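PDB 4BAX: glutamine synthetase, which belongs to the glutamine synthetase family, pairing a beta-grasp domain with a larger catalytic domain, and assembles here from ten copies of the chain. Local coordinates for residues A157-G168 with Q196-T207. Sequence-based numbering, arbitrary orientation.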
# COMPACT_ATOMS: atom_id res chain seq x y z
N ALA A 157 16.27 20.50 -17.56
CA ALA A 157 16.01 21.70 -16.77
C ALA A 157 17.33 22.40 -16.39
O ALA A 157 17.45 23.64 -16.47
CB ALA A 157 15.22 21.35 -15.54
N HIS A 158 18.32 21.60 -16.03
CA HIS A 158 19.64 22.11 -15.68
C HIS A 158 20.38 22.76 -16.86
O HIS A 158 20.98 23.84 -16.72
CB HIS A 158 20.46 20.99 -15.08
CG HIS A 158 21.90 21.34 -14.88
ND1 HIS A 158 22.90 20.82 -15.67
CD2 HIS A 158 22.49 22.15 -13.98
CE1 HIS A 158 24.06 21.30 -15.25
NE2 HIS A 158 23.84 22.10 -14.23
N LEU A 159 20.31 22.13 -18.03
CA LEU A 159 20.99 22.70 -19.20
C LEU A 159 20.37 24.06 -19.58
O LEU A 159 21.11 25.03 -19.82
CB LEU A 159 20.98 21.72 -20.37
CG LEU A 159 21.39 22.28 -21.73
CD1 LEU A 159 22.89 22.56 -21.76
CD2 LEU A 159 21.00 21.32 -22.82
N GLU A 160 19.04 24.12 -19.61
CA GLU A 160 18.35 25.37 -19.90
C GLU A 160 18.67 26.41 -18.82
O GLU A 160 18.92 27.57 -19.11
CB GLU A 160 16.84 25.13 -20.02
CG GLU A 160 16.01 26.39 -20.39
CD GLU A 160 16.36 26.95 -21.79
OE1 GLU A 160 17.22 26.38 -22.50
OE2 GLU A 160 15.76 27.97 -22.20
N ASN A 161 18.76 25.96 -17.57
CA ASN A 161 19.11 26.85 -16.48
C ASN A 161 20.53 27.40 -16.60
O ASN A 161 20.74 28.60 -16.36
CB ASN A 161 18.93 26.12 -15.14
CG ASN A 161 17.48 26.13 -14.67
OD1 ASN A 161 16.68 26.94 -15.14
ND2 ASN A 161 17.14 25.24 -13.75
N CYS A 162 21.49 26.57 -17.00
CA CYS A 162 22.88 26.99 -17.19
C CYS A 162 23.00 28.05 -18.32
O CYS A 162 23.73 29.05 -18.21
CB CYS A 162 23.77 25.78 -17.49
SG CYS A 162 24.13 24.72 -16.02
N LEU A 163 22.27 27.82 -19.41
CA LEU A 163 22.28 28.74 -20.55
C LEU A 163 21.62 30.09 -20.25
O LEU A 163 22.15 31.15 -20.62
CB LEU A 163 21.65 28.09 -21.79
CG LEU A 163 22.44 26.86 -22.29
CD1 LEU A 163 21.73 26.08 -23.39
CD2 LEU A 163 23.81 27.29 -22.77
N LYS A 164 20.51 30.06 -19.52
CA LYS A 164 19.83 31.28 -19.08
C LYS A 164 20.75 32.06 -18.16
O LYS A 164 20.75 33.29 -18.17
CB LYS A 164 18.53 30.93 -18.38
CG LYS A 164 17.29 31.25 -19.19
CD LYS A 164 16.33 30.07 -19.17
CE LYS A 164 15.70 29.86 -17.80
NZ LYS A 164 14.21 29.84 -17.93
N ALA A 165 21.54 31.34 -17.37
CA ALA A 165 22.58 31.95 -16.52
C ALA A 165 23.79 32.47 -17.33
O ALA A 165 24.61 33.22 -16.80
CB ALA A 165 23.03 30.95 -15.47
N GLY A 166 23.89 32.05 -18.59
CA GLY A 166 24.99 32.50 -19.44
C GLY A 166 26.28 31.70 -19.41
O GLY A 166 27.30 32.12 -19.97
N LEU A 167 26.24 30.52 -18.81
CA LEU A 167 27.44 29.70 -18.70
C LEU A 167 27.88 29.07 -20.02
O LEU A 167 27.05 28.81 -20.90
CB LEU A 167 27.24 28.64 -17.65
CG LEU A 167 26.69 29.13 -16.32
CD1 LEU A 167 26.64 27.92 -15.35
CD2 LEU A 167 27.57 30.27 -15.81
N GLY A 168 29.18 28.87 -20.18
CA GLY A 168 29.69 28.33 -21.43
C GLY A 168 29.59 26.82 -21.46
O GLY A 168 30.56 26.09 -21.21
N GLN A 196 32.42 29.13 -13.38
CA GLN A 196 31.18 28.70 -14.04
C GLN A 196 30.78 27.27 -13.65
O GLN A 196 29.60 27.00 -13.39
CB GLN A 196 31.29 28.83 -15.57
CG GLN A 196 31.45 30.27 -16.11
CD GLN A 196 31.11 30.42 -17.60
OE1 GLN A 196 30.59 29.50 -18.23
NE2 GLN A 196 31.38 31.61 -18.16
N LEU A 197 31.77 26.39 -13.52
CA LEU A 197 31.56 25.00 -13.13
C LEU A 197 30.97 24.86 -11.72
O LEU A 197 30.06 24.02 -11.48
CB LEU A 197 32.88 24.21 -13.24
CG LEU A 197 32.79 22.73 -12.82
CD1 LEU A 197 31.67 22.00 -13.57
CD2 LEU A 197 34.12 21.99 -13.04
N TRP A 198 31.46 25.69 -10.79
CA TRP A 198 30.94 25.68 -9.43
C TRP A 198 29.48 26.11 -9.42
O TRP A 198 28.63 25.50 -8.75
CB TRP A 198 31.76 26.59 -8.50
CG TRP A 198 32.89 25.86 -7.84
CD1 TRP A 198 34.24 26.15 -7.92
CD2 TRP A 198 32.78 24.67 -7.07
NE1 TRP A 198 34.96 25.23 -7.19
CE2 TRP A 198 34.09 24.31 -6.66
CE3 TRP A 198 31.70 23.88 -6.65
CZ2 TRP A 198 34.34 23.18 -5.86
CZ3 TRP A 198 31.95 22.76 -5.86
CH2 TRP A 198 33.26 22.43 -5.47
N VAL A 199 29.20 27.12 -10.22
CA VAL A 199 27.86 27.63 -10.33
C VAL A 199 26.97 26.59 -11.03
O VAL A 199 25.83 26.33 -10.63
CB VAL A 199 27.83 28.98 -11.04
CG1 VAL A 199 26.40 29.38 -11.33
CG2 VAL A 199 28.54 30.04 -10.19
N ALA A 200 27.54 25.98 -12.06
CA ALA A 200 26.82 24.95 -12.77
C ALA A 200 26.53 23.72 -11.86
O ALA A 200 25.44 23.12 -11.95
CB ALA A 200 27.58 24.54 -14.06
N ARG A 201 27.48 23.38 -10.98
CA ARG A 201 27.25 22.33 -9.99
C ARG A 201 26.14 22.75 -9.05
O ARG A 201 25.22 21.98 -8.74
CB ARG A 201 28.52 22.04 -9.17
CG ARG A 201 29.52 21.10 -9.84
CD ARG A 201 30.95 21.40 -9.36
NE ARG A 201 31.94 20.44 -9.86
CZ ARG A 201 33.00 20.00 -9.18
NH1 ARG A 201 33.26 20.42 -7.95
NH2 ARG A 201 33.83 19.12 -9.76
N TRP A 202 26.22 23.99 -8.60
CA TRP A 202 25.23 24.48 -7.67
C TRP A 202 23.85 24.41 -8.35
O TRP A 202 22.86 24.03 -7.72
CB TRP A 202 25.56 25.90 -7.18
CG TRP A 202 24.58 26.39 -6.15
CD1 TRP A 202 24.67 26.23 -4.79
CD2 TRP A 202 23.34 27.11 -6.39
NE1 TRP A 202 23.57 26.80 -4.17
CE2 TRP A 202 22.75 27.34 -5.13
CE3 TRP A 202 22.68 27.55 -7.54
CZ2 TRP A 202 21.54 28.02 -4.99
CZ3 TRP A 202 21.48 28.22 -7.39
CH2 TRP A 202 20.93 28.45 -6.12
N LEU A 203 23.81 24.75 -9.64
CA LEU A 203 22.56 24.70 -10.39
C LEU A 203 22.03 23.27 -10.56
O LEU A 203 20.80 23.06 -10.60
CB LEU A 203 22.75 25.36 -11.75
CG LEU A 203 22.73 26.89 -11.77
CD1 LEU A 203 23.17 27.40 -13.14
CD2 LEU A 203 21.36 27.44 -11.42
N LEU A 204 22.92 22.28 -10.67
CA LEU A 204 22.47 20.89 -10.81
C LEU A 204 21.77 20.37 -9.55
O LEU A 204 20.63 19.90 -9.61
CB LEU A 204 23.64 19.99 -11.20
CG LEU A 204 23.26 18.49 -11.30
CD1 LEU A 204 22.33 18.14 -12.49
CD2 LEU A 204 24.53 17.63 -11.33
N TYR A 205 22.43 20.55 -8.41
CA TYR A 205 21.90 20.11 -7.13
C TYR A 205 20.59 20.81 -6.88
O TYR A 205 19.60 20.20 -6.48
CB TYR A 205 22.83 20.52 -6.00
CG TYR A 205 24.18 19.87 -5.99
CD1 TYR A 205 24.34 18.49 -6.09
CD2 TYR A 205 25.32 20.65 -5.82
CE1 TYR A 205 25.62 17.92 -6.04
CE2 TYR A 205 26.57 20.10 -5.78
CZ TYR A 205 26.73 18.75 -5.88
OH TYR A 205 28.01 18.23 -5.84
N ARG A 206 20.62 22.10 -7.12
CA ARG A 206 19.47 22.94 -6.87
C ARG A 206 18.29 22.65 -7.81
O ARG A 206 17.15 22.51 -7.34
CB ARG A 206 19.90 24.41 -6.89
CG ARG A 206 18.79 25.42 -6.86
CD ARG A 206 18.15 25.54 -5.51
NE ARG A 206 17.07 26.53 -5.54
CZ ARG A 206 15.84 26.28 -5.98
NH1 ARG A 206 15.53 25.07 -6.45
NH2 ARG A 206 14.92 27.24 -5.96
N THR A 207 18.57 22.46 -9.10
CA THR A 207 17.54 22.09 -10.07
C THR A 207 16.92 20.74 -9.70
O THR A 207 15.69 20.57 -9.76
CB THR A 207 18.11 22.04 -11.51
OG1 THR A 207 18.61 23.33 -11.84
CG2 THR A 207 17.03 21.69 -12.52
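His-158 NE2 donates to the backbone O of Ala-200 over 3.0 Å, with an N-H...O angle of 151°. That carbonyl already accepts the helical N-H of Leu-204, and the two donors reach it from opposite faces of its plane. Because CG of His-158 stands anti to the backbone N (chi1 171°), the ring projects across the interface as a knob among Ala-200, Leu-203, Leu-204 and Thr-207. Leu-204 CB lies over one ring face in a CH-pi contact, 4.0 Å from the centroid, and Cys-162 SG covers the rim of the opposite face; Phe-183 also meets the ring.

One turn past Ala-157, Asn-161 ND2 gives a hydrogen bond to Thr-207 OG1 (3.1 Å), which lies close to the amide plane. The hydroxyl in turn donates to Leu-203 O, a relay that fixes its rotation, while Thr-207 CG2 turns to Ala-157 CB. At the other end the helix closes in a Schellman motif with Gly-166 at positive phi, and Gly-168 N then donates a nearly straight hydrogen bond to Gln-196 OE1, modelled too short for its length to be relied on.

Between the His-158 ring and Gln-196 the filling is apolar. Leu-167 CD1 packs 3.7 Å from Ala-200 CB, and Leu-203 CD1 reaches Cys-162 SG, Ala-165 CB and Leu-167 CD1.

The segment axes approach to 9.4 Å at 139°, broadly antiparallel. Gly-168 continues into strand 169-174, which pairs with strand 180-188 ahead of helix 190-210, giving a helix–beta-hairpin–helix unit within the glutamine synthetase catalytic domain, its two helices packed against each other.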